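Local structure of voltage-sensor containing phosphatase (Ciona intestinalis, 3V0F) at residues Asp102-Ile107 with Gly183-Ile188; Ala153-Gly158 with Asp168-Val173; Val173-Gln178 with Glu310-His315. The protein probably dephosphorylates membrane phosphoinositides through a PTEN-like phosphatase domain and C2 domain, under the control of a voltage sensor. The protein carries 1 engineered substitution. One frame throughout, in Å; residues are numbered along the deposited sequence.

Contact 1. Residues Asp102-Ile107 with Gly183-Ile188; sequences DLLKFI and GYFEKI
Phe185 reaches across from helix 176-191 into the angle between Leu103, Leu104 and Ile107 on helix 100-116, and buries more surface here than any other residue. The helix axes stay 11.8 Å apart at these segments, so side chains, not backbones, span the gap. The buried part of the packing lies with Leu103 and Ile107. Leu103 CD2 rests on Phe185 CB at 4.0 Å, near the root of the side chain, while farther out Ile107 CG1 approaches Phe185 CE1 to 3.9 Å, meeting the ring obliquely. With CG anti to its backbone N (chi1 -173°), Phe185 is extended from its helix far enough to reach Ile107 one turn beyond Leu103. Both aliphatic residues also touch helix 131-143, Leu103 on Leu136 and Ile107 on Glu143, so they belong to the helical core of the PTEN-type phosphatase domain, where the two segments cross at -65°. Leu104 is only partly exposed, yet it marks the more open side. It sets CD1 at the edge of the Phe185 ring, in its plane, 4.0 Å from CD1 of that ring. The same methyl is 4.3 Å from Ile188 CD1, a lighter touch, and there Leu196 of a loop also lies against Leu104. Farther round helix 176-191, the ring of Tyr184 ends up leading away, its OH hydrogen-bonded to Asn295 N of the C2 domain.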
ATOM      1  N   ASP A 102      -2.075   2.880 -12.601  1.00 12.61           N
ATOM      2  CA  ASP A 102      -0.967   3.741 -12.206  1.00 13.68           C
ATOM      3  C   ASP A 102       0.332   2.962 -12.018  1.00 12.41           C
ATOM      4  O   ASP A 102       1.410   3.453 -12.391  1.00 12.76           O
ATOM      5  CB  ASP A 102      -1.268   4.550 -10.946  1.00 15.09           C
ATOM      6  CG  ASP A 102      -2.273   5.652 -11.169  1.00 18.42           C
ATOM      7  OD1 ASP A 102      -2.688   5.879 -12.320  1.00 21.14           O
ATOM      8  OD2 ASP A 102      -2.657   6.279 -10.169  1.00 20.64           O
ATOM      9  N   LEU A 103       0.246   1.758 -11.439  1.00 11.94           N
ATOM     10  CA  LEU A 103       1.438   0.940 -11.273  1.00 11.92           C
ATOM     11  C   LEU A 103       2.075   0.611 -12.635  1.00 12.07           C
ATOM     12  O   LEU A 103       3.296   0.742 -12.814  1.00 12.30           O
ATOM     13  CB  LEU A 103       1.128  -0.323 -10.472  1.00 11.91           C
ATOM     14  CG  LEU A 103       2.305  -1.240 -10.165  1.00 12.18           C
ATOM     15  CD1 LEU A 103       3.418  -0.536  -9.367  1.00 14.26           C
ATOM     16  CD2 LEU A 103       1.819  -2.496  -9.451  1.00 14.22           C
ATOM     17  N   LEU A 104       1.253   0.192 -13.594  1.00 12.19           N
ATOM     18  CA  LEU A 104       1.800  -0.179 -14.895  1.00 12.86           C
ATOM     19  C   LEU A 104       2.320   1.038 -15.646  1.00 12.44           C
ATOM     20  O   LEU A 104       3.304   0.940 -16.367  1.00 12.70           O
ATOM     21  CB  LEU A 104       0.769  -0.948 -15.702  1.00 13.11           C
ATOM     22  CG  LEU A 104       0.760  -2.456 -15.476  1.00 14.78           C
ATOM     23  CD1 LEU A 104       0.665  -2.945 -14.039  1.00 18.20           C
ATOM     24  CD2 LEU A 104      -0.275  -3.118 -16.385  1.00 15.96           C
ATOM     25  N   LYS A 105       1.704   2.196 -15.448  1.00 12.55           N
ATOM     26  CA  LYS A 105       2.215   3.419 -16.057  0.57 13.15           C
ATOM     27  C   LYS A 105       3.596   3.751 -15.488  1.00 12.96           C
ATOM     28  O   LYS A 105       4.506   4.137 -16.223  1.00 14.09           O
ATOM     29  CB  LYS A 105       1.277   4.603 -15.825  0.57 14.61           C
ATOM     30  CG  LYS A 105       0.090   4.673 -16.754  0.57 15.96           C
ATOM     31  CD  LYS A 105      -0.435   6.094 -16.963  0.57 20.85           C
ATOM     32  CE  LYS A 105      -1.013   6.686 -15.696  0.57 22.91           C
ATOM     33  NZ  LYS A 105      -2.057   7.705 -16.001  0.57 26.06           N
ATOM     34  N   PHE A 106       3.760   3.592 -14.173  1.00 12.47           N
ATOM     35  CA  PHE A 106       5.055   3.796 -13.534  1.00 12.25           C
ATOM     36  C   PHE A 106       6.093   2.824 -14.118  1.00 12.28           C
ATOM     37  O   PHE A 106       7.207   3.218 -14.459  1.00 12.57           O
ATOM     38  CB  PHE A 106       4.937   3.603 -12.014  1.00 12.95           C
ATOM     39  CG  PHE A 106       6.227   3.194 -11.359  1.00 12.53           C
ATOM     40  CD1 PHE A 106       7.249   4.123 -11.179  1.00 13.02           C
ATOM     41  CD2 PHE A 106       6.430   1.871 -10.933  1.00 12.70           C
ATOM     42  CE1 PHE A 106       8.446   3.748 -10.608  1.00 13.23           C
ATOM     43  CE2 PHE A 106       7.629   1.497 -10.377  1.00 13.91           C
ATOM     44  CZ  PHE A 106       8.642   2.438 -10.197  1.00 14.25           C
ATOM     45  N   ILE A 107       5.717   1.546 -14.212  1.00 12.24           N
ATOM     46  CA  ILE A 107       6.649   0.548 -14.701  1.00 13.14           C
ATOM     47  C   ILE A 107       7.106   0.912 -16.109  1.00 13.55           C
ATOM     48  O   ILE A 107       8.298   0.821 -16.417  1.00 14.38           O
ATOM     49  CB  ILE A 107       6.039  -0.871 -14.671  1.00 12.81           C
ATOM     50  CG1 ILE A 107       5.842  -1.378 -13.221  1.00 13.95           C
ATOM     51  CG2 ILE A 107       6.868  -1.849 -15.517  1.00 14.08           C
ATOM     52  CD1 ILE A 107       7.145  -1.636 -12.448  1.00 15.00           C
ATOM     53  N   GLY A 183       2.000  -8.739  -5.342  1.00 11.18           N
ATOM     54  CA  GLY A 183       1.553 -10.040  -5.841  1.00 11.81           C
ATOM     55  C   GLY A 183       0.736  -9.946  -7.124  1.00 11.10           C
ATOM     56  O   GLY A 183       0.876 -10.780  -8.022  1.00 12.00           O
ATOM     57  N   TYR A 184      -0.128  -8.929  -7.217  1.00 11.32           N
ATOM     58  CA  TYR A 184      -0.856  -8.689  -8.454  1.00 11.43           C
ATOM     59  C   TYR A 184       0.108  -8.405  -9.602  1.00 10.97           C
ATOM     60  O   TYR A 184      -0.099  -8.892 -10.723  1.00 11.85           O
ATOM     61  CB  TYR A 184      -1.780  -7.511  -8.267  1.00 12.09           C
ATOM     62  CG  TYR A 184      -3.086  -7.730  -7.539  1.00 10.89           C
ATOM     63  CD1 TYR A 184      -3.867  -6.619  -7.159  1.00 11.90           C
ATOM     64  CD2 TYR A 184      -3.589  -9.009  -7.257  1.00 12.71           C
ATOM     65  CE1 TYR A 184      -5.128  -6.783  -6.578  1.00 11.90           C
ATOM     66  CE2 TYR A 184      -4.836  -9.173  -6.640  1.00 12.75           C
ATOM     67  CZ  TYR A 184      -5.594  -8.059  -6.311  1.00 11.77           C
ATOM     68  OH  TYR A 184      -6.847  -8.176  -5.773  1.00 13.34           O
ATOM     69  N   PHE A 185       1.148  -7.608  -9.343  1.00 11.11           N
ATOM     70  CA  PHE A 185       2.103  -7.338 -10.392  1.00 11.32           C
ATOM     71  C   PHE A 185       2.832  -8.617 -10.831  1.00 11.38           C
ATOM     72  O   PHE A 185       3.019  -8.843 -12.027  1.00 12.27           O
ATOM     73  CB  PHE A 185       3.105  -6.227 -10.033  1.00 11.37           C
ATOM     74  CG  PHE A 185       3.963  -5.863 -11.202  1.00 12.08           C
ATOM     75  CD1 PHE A 185       3.411  -5.206 -12.307  1.00 14.05           C
ATOM     76  CD2 PHE A 185       5.288  -6.281 -11.269  1.00 13.95           C
ATOM     77  CE1 PHE A 185       4.176  -4.941 -13.425  1.00 13.97           C
ATOM     78  CE2 PHE A 185       6.056  -6.020 -12.398  1.00 15.25           C
ATOM     79  CZ  PHE A 185       5.499  -5.344 -13.471  1.00 14.52           C
ATOM     80  N   GLU A 186       3.230  -9.461  -9.878  1.00 12.09           N
ATOM     81  CA  GLU A 186       3.812 -10.758 -10.223  1.00 12.92           C
ATOM     82  C   GLU A 186       2.879 -11.568 -11.129  1.00 12.84           C
ATOM     83  O   GLU A 186       3.318 -12.120 -12.138  1.00 13.41           O
ATOM     84  CB  GLU A 186       4.132 -11.557  -8.945  1.00 12.94           C
ATOM     85  CG  GLU A 186       4.717 -12.951  -9.236  1.00 15.46           C
ATOM     86  CD  GLU A 186       4.818 -13.855  -8.017  1.00 17.74           C
ATOM     87  OE1 GLU A 186       4.828 -13.378  -6.878  1.00 17.40           O
ATOM     88  OE2 GLU A 186       4.925 -15.075  -8.204  1.00 22.62           O
ATOM     89  N   LYS A 187       1.598 -11.630 -10.770  1.00 12.66           N
ATOM     90  CA  LYS A 187       0.626 -12.377 -11.561  1.00 13.80           C
ATOM     91  C   LYS A 187       0.503 -11.774 -12.969  1.00 12.97           C
ATOM     92  O   LYS A 187       0.416 -12.497 -13.958  1.00 14.68           O
ATOM     93  CB  LYS A 187      -0.734 -12.349 -10.854  1.00 15.17           C
ATOM     94  CG  LYS A 187      -1.820 -13.223 -11.488  1.00 18.94           C
ATOM     95  CD  LYS A 187      -3.064 -13.294 -10.593  1.00 23.18           C
ATOM     96  CE  LYS A 187      -4.184 -14.181 -11.149  1.00 27.51           C
ATOM     97  NZ  LYS A 187      -5.472 -14.081 -10.343  1.00 30.22           N
ATOM     98  N   ILE A 188       0.464 -10.447 -13.045  1.00 12.62           N
ATOM     99  CA  ILE A 188       0.433  -9.751 -14.331  1.00 13.06           C
ATOM    100  C   ILE A 188       1.642 -10.099 -15.197  1.00 12.88           C
ATOM    101  O   ILE A 188       1.487 -10.402 -16.381  1.00 13.95           O
ATOM    102  CB  ILE A 188       0.231  -8.225 -14.111  1.00 13.79           C
ATOM    103  CG1 ILE A 188      -1.246  -7.949 -13.798  1.00 15.04           C
ATOM    104  CG2 ILE A 188       0.707  -7.436 -15.310  1.00 15.10           C
ATOM    105  CD1 ILE A 188      -1.518  -6.585 -13.199  1.00 17.64           C
TER

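Contact 2. Residues Ala153-Gly158 with Asp168-Val173; sequences ALEYFG and DVFQGV
Leu154 meets the incoming loop with both its backbone and its side chain. Its carbonyl O lies 3.7 Å from Gly172 CA, and its CD2 packs 3.7 Å from Val173 CG1, the two side chains crossing at about a right angle; Val182 of helix 176-191 also touches this leucine. Glu155, partly exposed, lies on the more open side. Its chain is extended beyond CG, which carries the carboxylate out to Phe170; the two side chains meet at a slant, the carboxylate and ring planes 25° apart. Glu155 OE1 pairs with Lys151 in a salt bridge and also accepts a weak hydrogen bond from a water at 2.9 Å. That water in turn accepts from Gln171 N, 2.9 Å away, and so links helix to loop. Two residues on, the near-trans chi1 of Phe157 (174°) swings its ring so that the CD2-CE2 edge meets the carbonyl of Gly172: CE2 is 3.2 Å from Gly172 O, with the oxygen in the ring plane. The ring edge is the neighbour of this buried oxygen here, and no hydrogen-bond partner for it is found in the model. Gly158 then brings the backbones together, its CA 3.8 Å from Gly172 CA, glycine against glycine. Gly172 has phi 138°, a conformation suited to glycine, and at this point the backbones pass with no side chain between them. The loop so held against helix 150-161 probably corresponds to the TI loop of PTEN, which in that relative forms a wall of the phosphatase active-site pocket.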
ATOM      1  N   ALA A 153      11.102 -10.361  -3.632  1.00 12.56           N
ATOM      2  CA  ALA A 153      11.382  -8.949  -3.895  1.00 12.56           C
ATOM      3  C   ALA A 153      11.086  -8.096  -2.646  1.00 12.17           C
ATOM      4  O   ALA A 153      11.891  -7.250  -2.255  1.00 12.98           O
ATOM      5  CB  ALA A 153      10.558  -8.474  -5.071  1.00 12.64           C
ATOM      6  N   LEU A 154       9.925  -8.329  -2.031  1.00 13.14           N
ATOM      7  CA  LEU A 154       9.519  -7.582  -0.841  1.00 13.49           C
ATOM      8  C   LEU A 154      10.497  -7.783   0.317  1.00 13.67           C
ATOM      9  O   LEU A 154      10.870  -6.821   1.025  1.00 14.15           O
ATOM     10  CB  LEU A 154       8.138  -8.038  -0.391  1.00 13.57           C
ATOM     11  CG  LEU A 154       6.995  -7.446  -1.208  1.00 14.11           C
ATOM     12  CD1 LEU A 154       5.767  -8.335  -1.060  1.00 14.74           C
ATOM     13  CD2 LEU A 154       6.730  -6.033  -0.759  1.00 16.11           C
ATOM     14  N   GLU A 155      10.909  -9.029   0.531  1.00 13.35           N
ATOM     15  CA  GLU A 155      11.815  -9.315   1.632  1.00 14.77           C
ATOM     16  C   GLU A 155      13.214  -8.756   1.396  1.00 13.77           C
ATOM     17  O   GLU A 155      13.859  -8.308   2.340  1.00 14.25           O
ATOM     18  CB  GLU A 155      11.757 -10.791   1.977  1.00 16.58           C
ATOM     19  CG  GLU A 155      10.365 -11.037   2.590  1.00 20.51           C
ATOM     20  CD  GLU A 155       9.985 -12.466   2.871  1.00 25.76           C
ATOM     21  OE1 GLU A 155       8.810 -12.656   3.300  1.00 28.10           O
ATOM     22  OE2 GLU A 155      10.821 -13.377   2.683  1.00 27.76           O
ATOM     23  N   TYR A 156      13.649  -8.709   0.141  1.00 13.62           N
ATOM     24  CA  TYR A 156      14.900  -8.064  -0.204  1.00 13.39           C
ATOM     25  C   TYR A 156      14.815  -6.574   0.070  1.00 13.09           C
ATOM     26  O   TYR A 156      15.716  -6.004   0.680  1.00 13.75           O
ATOM     27  CB  TYR A 156      15.244  -8.302  -1.673  1.00 13.52           C
ATOM     28  CG  TYR A 156      16.508  -7.615  -2.102  1.00 13.55           C
ATOM     29  CD1 TYR A 156      17.733  -8.057  -1.636  1.00 14.71           C
ATOM     30  CD2 TYR A 156      16.471  -6.527  -2.974  1.00 14.25           C
ATOM     31  CE1 TYR A 156      18.904  -7.444  -2.018  1.00 15.25           C
ATOM     32  CE2 TYR A 156      17.636  -5.899  -3.369  1.00 15.61           C
ATOM     33  CZ  TYR A 156      18.851  -6.359  -2.882  1.00 14.77           C
ATOM     34  OH  TYR A 156      20.027  -5.743  -3.251  1.00 17.21           O
ATOM     35  N   PHE A 157      13.755  -5.929  -0.418  1.00 13.35           N
ATOM     36  CA  PHE A 157      13.524  -4.535  -0.093  1.00 13.20           C
ATOM     37  C   PHE A 157      13.585  -4.312   1.421  1.00 13.16           C
ATOM     38  O   PHE A 157      14.269  -3.401   1.909  1.00 14.45           O
ATOM     39  CB  PHE A 157      12.179  -4.042  -0.644  1.00 13.86           C
ATOM     40  CG  PHE A 157      11.863  -2.652  -0.210  1.00 13.71           C
ATOM     41  CD1 PHE A 157      12.448  -1.577  -0.854  1.00 14.03           C
ATOM     42  CD2 PHE A 157      11.038  -2.399   0.886  1.00 13.67           C
ATOM     43  CE1 PHE A 157      12.190  -0.272  -0.432  1.00 15.38           C
ATOM     44  CE2 PHE A 157      10.789  -1.108   1.310  1.00 14.34           C
ATOM     45  CZ  PHE A 157      11.370  -0.047   0.643  1.00 14.51           C
ATOM     46  N   GLY A 158      12.887  -5.161   2.168  1.00 13.83           N
ATOM     47  CA  GLY A 158      12.898  -5.045   3.619  1.00 15.55           C
ATOM     48  C   GLY A 158      14.317  -5.114   4.182  1.00 16.15           C
ATOM     49  O   GLY A 158      14.709  -4.311   5.044  1.00 17.07           O
ATOM     50  N   ASP A 168       5.217  -7.311  12.675  1.00 17.84           N
ATOM     51  CA  ASP A 168       4.730  -7.692  11.349  1.00 17.95           C
ATOM     52  C   ASP A 168       4.846  -9.181  11.101  1.00 18.08           C
ATOM     53  O   ASP A 168       5.773  -9.831  11.573  1.00 19.44           O
ATOM     54  CB  ASP A 168       5.520  -6.963  10.270  1.00 18.32           C
ATOM     55  CG  ASP A 168       4.983  -5.599   9.981  1.00 20.05           C
ATOM     56  OD1 ASP A 168       3.733  -5.435   9.982  1.00 20.62           O
ATOM     57  OD2 ASP A 168       5.819  -4.702   9.706  1.00 20.76           O
ATOM     58  N   VAL A 169       3.906  -9.707  10.328  1.00 17.86           N
ATOM     59  CA  VAL A 169       3.988 -11.079   9.852  1.00 18.01           C
ATOM     60  C   VAL A 169       5.122 -11.181   8.824  1.00 17.22           C
ATOM     61  O   VAL A 169       5.973 -12.070   8.925  1.00 17.98           O
ATOM     62  CB  VAL A 169       2.639 -11.556   9.245  1.00 17.90           C
ATOM     63  CG1 VAL A 169       2.762 -12.981   8.731  1.00 19.49           C
ATOM     64  CG2 VAL A 169       1.498 -11.440  10.259  1.00 20.45           C
ATOM     65  N   PHE A 170       5.110 -10.292   7.832  1.00 16.63           N
ATOM     66  CA  PHE A 170       6.118 -10.261   6.765  1.00 16.11           C
ATOM     67  C   PHE A 170       6.828  -8.926   6.738  1.00 16.36           C
ATOM     68  O   PHE A 170       6.224  -7.897   7.042  1.00 16.58           O
ATOM     69  CB  PHE A 170       5.481 -10.546   5.391  1.00 17.38           C
ATOM     70  CG  PHE A 170       4.758 -11.856   5.331  1.00 18.62           C
ATOM     71  CD1 PHE A 170       3.380 -11.902   5.204  1.00 21.53           C
ATOM     72  CD2 PHE A 170       5.462 -13.042   5.428  1.00 20.88           C
ATOM     73  CE1 PHE A 170       2.717 -13.122   5.144  1.00 23.18           C
ATOM     74  CE2 PHE A 170       4.812 -14.260   5.381  1.00 22.44           C
ATOM     75  CZ  PHE A 170       3.438 -14.301   5.241  1.00 22.99           C
ATOM     76  N   GLN A 171       8.115  -8.949   6.381  1.00 16.44           N
ATOM     77  CA  GLN A 171       8.945  -7.728   6.299  1.00 16.71           C
ATOM     78  C   GLN A 171       8.872  -7.073   4.938  1.00 16.64           C
ATOM     79  O   GLN A 171       8.830  -7.755   3.915  1.00 17.84           O
ATOM     80  CB  GLN A 171      10.407  -8.076   6.596  1.00 16.86           C
ATOM     81  CG  GLN A 171      10.627  -8.730   7.965  1.00 17.59           C
ATOM     82  CD  GLN A 171      10.068  -7.907   9.122  1.00 17.24           C
ATOM     83  OE1 GLN A 171      10.377  -6.724   9.270  1.00 17.88           O
ATOM     84  NE2 GLN A 171       9.268  -8.548   9.969  1.00 18.24           N
ATOM     85  N   GLY A 172       8.897  -5.745   4.936  1.00 16.13           N
ATOM     86  CA  GLY A 172       9.109  -5.003   3.705  1.00 16.45           C
ATOM     87  C   GLY A 172       8.232  -3.777   3.549  1.00 15.23           C
ATOM     88  O   GLY A 172       8.731  -2.700   3.220  1.00 16.94           O
ATOM     89  N   VAL A 173       6.920  -3.947   3.737  1.00 14.20           N
ATOM     90  CA  VAL A 173       5.954  -2.869   3.495  1.00 13.25           C
ATOM     91  C   VAL A 173       5.077  -2.672   4.735  1.00 12.92           C
ATOM     92  O   VAL A 173       5.280  -3.340   5.755  1.00 14.91           O
ATOM     93  CB  VAL A 173       5.153  -3.049   2.190  1.00 13.57           C
ATOM     94  CG1 VAL A 173       6.085  -2.887   0.985  1.00 15.59           C
ATOM     95  CG2 VAL A 173       4.403  -4.372   2.160  1.00 12.87           C
TER
HETATM   96  O   HOH W   1       9.297 -11.575   5.998  1.00 20.43           O

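Contact 3. Residues Val173-Gln178 with Glu310-His315; sequences VETASQ and EIDNPH
Asp312 OD1 is gripped by Ser177 OG, which donates to it at 2.6 Å, and by a water at 2.8 Å that in turn accepts from Thr175 OG1. The serine hydroxyl comes in on the syn side, 26° out of the carboxylate plane. On the other oxygen, OD2, the syn lone pair takes the backbone Ser177 N at 2.8 Å, so main chain and side chain of one residue together hold the carboxylate and fix its rotation. Ser177 OG is itself engaged further, accepting from Trp293 N and from a second water that bridges to Glu310 O. A negative group set against the first turn of helix 176-191 would probably be favoured by the helix dipole. Thr175 caps that turn: Gln178 N donates to Thr175 OG1, and Gln178 OE1 takes Glu174 N at 2.9 Å and, weakly, Thr175 N, giving a capping box. Beside it stands His315, its CG placed between the backbone N and the carbonyl carbon (chi1 77°), which brings the ring under the Thr175-Ala176 backbone. His315 NE2 donates to Glu174 O at 2.9 Å; the oxygen lies near the ring plane, while NE2 sits 33° out of the carbonyl plane of Glu174. At the other end of the ring, ND1 accepts from Asn313 N at 3.0 Å, a pattern consistent with a neutral imidazole protonated on NE2. These two in-plane bonds fix the ring's orientation, with Ala176 N 3.8 Å above its centre, and the Ala176 methyl packs against the main chain at Glu310. The whole forms a polar interface between phosphatase and C2 domains, as in PTEN, built on the N-terminal turn of a phosphatase helix.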
ATOM      1  N   VAL A 173       6.920  -3.947   3.737  1.00 14.20           N
ATOM      2  CA  VAL A 173       5.954  -2.869   3.495  1.00 13.25           C
ATOM      3  C   VAL A 173       5.077  -2.672   4.735  1.00 12.92           C
ATOM      4  O   VAL A 173       5.280  -3.340   5.755  1.00 14.91           O
ATOM      5  CB  VAL A 173       5.153  -3.049   2.190  1.00 13.57           C
ATOM      6  CG1 VAL A 173       6.085  -2.887   0.985  1.00 15.59           C
ATOM      7  CG2 VAL A 173       4.403  -4.372   2.160  1.00 12.87           C
ATOM      8  N   GLU A 174       4.100  -1.775   4.641  1.00 13.31           N
ATOM      9  CA  GLU A 174       3.338  -1.374   5.829  0.51 13.53           C
ATOM     10  C   GLU A 174       1.945  -1.967   5.932  1.00 12.96           C
ATOM     11  O   GLU A 174       1.384  -2.005   7.035  1.00 15.31           O
ATOM     12  CB  GLU A 174       3.271   0.144   5.964  0.51 14.84           C
ATOM     13  CG  GLU A 174       4.573   0.742   6.409  0.51 16.37           C
ATOM     14  CD  GLU A 174       4.483   2.224   6.650  0.51 18.77           C
ATOM     15  OE1 GLU A 174       5.130   2.689   7.599  0.51 19.07           O
ATOM     16  OE2 GLU A 174       3.758   2.919   5.900  0.51 19.57           O
ATOM     17  N   THR A 175       1.395  -2.462   4.816  1.00 12.64           N
ATOM     18  CA  THR A 175       0.025  -2.980   4.817  1.00 12.25           C
ATOM     19  C   THR A 175      -0.094  -4.300   4.080  1.00 11.80           C
ATOM     20  O   THR A 175       0.788  -4.689   3.290  1.00 13.25           O
ATOM     21  CB  THR A 175      -1.021  -1.975   4.255  1.00 11.86           C
ATOM     22  OG1 THR A 175      -0.964  -1.993   2.830  1.00 12.33           O
ATOM     23  CG2 THR A 175      -0.789  -0.565   4.773  1.00 14.54           C
ATOM     24  N   ALA A 176      -1.189  -5.000   4.363  1.00 11.71           N
ATOM     25  CA  ALA A 176      -1.470  -6.246   3.651  1.00 12.02           C
ATOM     26  C   ALA A 176      -1.810  -6.005   2.178  1.00 11.30           C
ATOM     27  O   ALA A 176      -1.451  -6.816   1.317  1.00 12.28           O
ATOM     28  CB  ALA A 176      -2.564  -7.035   4.352  1.00 13.01           C
ATOM     29  N   SER A 177      -2.509  -4.908   1.871  1.00 11.14           N
ATOM     30  CA  SER A 177      -2.840  -4.610   0.464  1.00 11.56           C
ATOM     31  C   SER A 177      -1.568  -4.297  -0.312  1.00 10.38           C
ATOM     32  O   SER A 177      -1.478  -4.616  -1.491  1.00 11.16           O
ATOM     33  CB  SER A 177      -3.816  -3.458   0.329  1.00 11.66           C
ATOM     34  OG  SER A 177      -5.075  -3.748   0.864  1.00 11.88           O
ATOM     35  N   GLN A 178      -0.573  -3.684   0.335  1.00 10.73           N
ATOM     36  CA  GLN A 178       0.706  -3.452  -0.336  1.00 10.96           C
ATOM     37  C   GLN A 178       1.357  -4.769  -0.775  1.00 11.15           C
ATOM     38  O   GLN A 178       1.801  -4.901  -1.919  1.00 12.11           O
ATOM     39  CB  GLN A 178       1.618  -2.580   0.523  1.00 11.21           C
ATOM     40  CG  GLN A 178       1.067  -1.149   0.563  1.00 11.28           C
ATOM     41  CD  GLN A 178       1.725  -0.282   1.632  1.00 11.49           C
ATOM     42  OE1 GLN A 178       2.475  -0.776   2.490  1.00 12.51           O
ATOM     43  NE2 GLN A 178       1.430   1.027   1.605  1.00 11.63           N
ATOM     44  N   GLU A 310      -4.198 -10.878   5.862  1.00 13.52           N
ATOM     45  CA  GLU A 310      -4.435 -10.267   4.552  1.00 13.56           C
ATOM     46  C   GLU A 310      -5.301  -9.010   4.601  1.00 13.02           C
ATOM     47  O   GLU A 310      -5.611  -8.454   3.560  1.00 13.46           O
ATOM     48  CB  GLU A 310      -5.095 -11.279   3.629  1.00 13.75           C
ATOM     49  CG  GLU A 310      -4.254 -12.500   3.313  1.00 16.10           C
ATOM     50  CD  GLU A 310      -5.028 -13.423   2.384  1.00 18.58           C
ATOM     51  OE1 GLU A 310      -5.989 -14.066   2.835  1.00 19.13           O
ATOM     52  OE2 GLU A 310      -4.709 -13.471   1.169  1.00 23.38           O
ATOM     53  N   ILE A 311      -5.705  -8.574   5.792  1.00 12.68           N
ATOM     54  CA  ILE A 311      -6.597  -7.423   5.945  1.00 11.94           C
ATOM     55  C   ILE A 311      -5.793  -6.264   6.550  1.00 12.38           C
ATOM     56  O   ILE A 311      -4.989  -6.480   7.453  1.00 12.57           O
ATOM     57  CB  ILE A 311      -7.811  -7.773   6.815  1.00 12.64           C
ATOM     58  CG1 ILE A 311      -8.591  -8.927   6.187  1.00 13.69           C
ATOM     59  CG2 ILE A 311      -8.718  -6.580   6.975  1.00 12.96           C
ATOM     60  CD1 ILE A 311      -9.606  -9.613   7.134  1.00 16.87           C
ATOM     61  N   ASP A 312      -5.994  -5.041   6.043  1.00 11.83           N
ATOM     62  CA  ASP A 312      -5.232  -3.895   6.537  1.00 12.14           C
ATOM     63  C   ASP A 312      -5.736  -3.442   7.905  1.00 12.23           C
ATOM     64  O   ASP A 312      -6.898  -3.008   8.053  1.00 12.32           O
ATOM     65  CB  ASP A 312      -5.303  -2.736   5.544  1.00 11.54           C
ATOM     66  CG  ASP A 312      -4.725  -3.096   4.193  1.00 11.92           C
ATOM     67  OD1 ASP A 312      -5.161  -2.483   3.189  1.00 12.20           O
ATOM     68  OD2 ASP A 312      -3.823  -3.965   4.136  1.00 12.81           O
ATOM     69  N   ASN A 313      -4.828  -3.599   8.881  1.00 12.40           N
ATOM     70  CA  ASN A 313      -4.890  -3.245  10.325  1.00 12.73           C
ATOM     71  C   ASN A 313      -4.888  -4.514  11.178  1.00 13.26           C
ATOM     72  O   ASN A 313      -4.031  -4.631  12.042  1.00 13.70           O
ATOM     73  CB  ASN A 313      -6.000  -2.258  10.720  1.00 13.32           C
ATOM     74  CG  ASN A 313      -5.813  -0.875  10.110  1.00 13.39           C
ATOM     75  OD1 ASN A 313      -4.711  -0.498   9.709  1.00 14.74           O
ATOM     76  ND2 ASN A 313      -6.905  -0.119  10.026  1.00 13.94           N
ATOM     77  N   PRO A 314      -5.784  -5.494  10.899  1.00 13.12           N
ATOM     78  CA  PRO A 314      -5.652  -6.778  11.589  1.00 14.08           C
ATOM     79  C   PRO A 314      -4.337  -7.491  11.283  1.00 14.19           C
ATOM     80  O   PRO A 314      -3.961  -8.396  12.014  1.00 15.30           O
ATOM     81  CB  PRO A 314      -6.866  -7.568  11.074  1.00 13.52           C
ATOM     82  CG  PRO A 314      -7.859  -6.526  10.690  1.00 14.25           C
ATOM     83  CD  PRO A 314      -6.980  -5.484  10.022  1.00 13.66           C
ATOM     84  N   HIS A 315      -3.640  -7.113  10.215  1.00 13.80           N
ATOM     85  CA  HIS A 315      -2.381  -7.749   9.863  1.00 14.66           C
ATOM     86  C   HIS A 315      -1.279  -7.437  10.870  1.00 15.14           C
ATOM     87  O   HIS A 315      -0.245  -8.101  10.890  1.00 16.53           O
ATOM     88  CB  HIS A 315      -1.979  -7.358   8.436  1.00 13.38           C
ATOM     89  CG  HIS A 315      -1.406  -5.980   8.314  1.00 13.79           C
ATOM     90  ND1 HIS A 315      -2.152  -4.828   8.485  1.00 14.37           N
ATOM     91  CD2 HIS A 315      -0.151  -5.579   8.006  1.00 15.01           C
ATOM     92  CE1 HIS A 315      -1.365  -3.779   8.296  1.00 14.66           C
ATOM     93  NE2 HIS A 315      -0.144  -4.210   8.019  1.00 15.27           N
TER
HETATM   94  O   HOH W   2       3.151  -4.324   7.491  1.00 19.27           O
HETATM   95  O   HOH W   3      -3.293  -0.705   2.141  1.00 12.28           O
HETATM   96  O   HOH W   4      -5.698  -5.925   2.750  1.00 16.56           O

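From the N terminus, contact 1 opens first, on helix 100-116, and closes a span of 75 residues when the chain returns at 183-188. Within that span, contact 2 closes a short loop from helix 150-161 to 168-173, with only nine residues between. Val173 ends contact 2 and begins contact 3, so those two follow in series. Helix 176-191 supplies its first turn to contact 3 and a later part to contact 1; because contact 3 closes only after 131 residues, at 310-315, the two cross. Contacts 1 and 2 join elements of the phosphatase domain, while contact 3 ties that domain to C2. Contacts 2 and 3 also touch directly, through Val169 and His315.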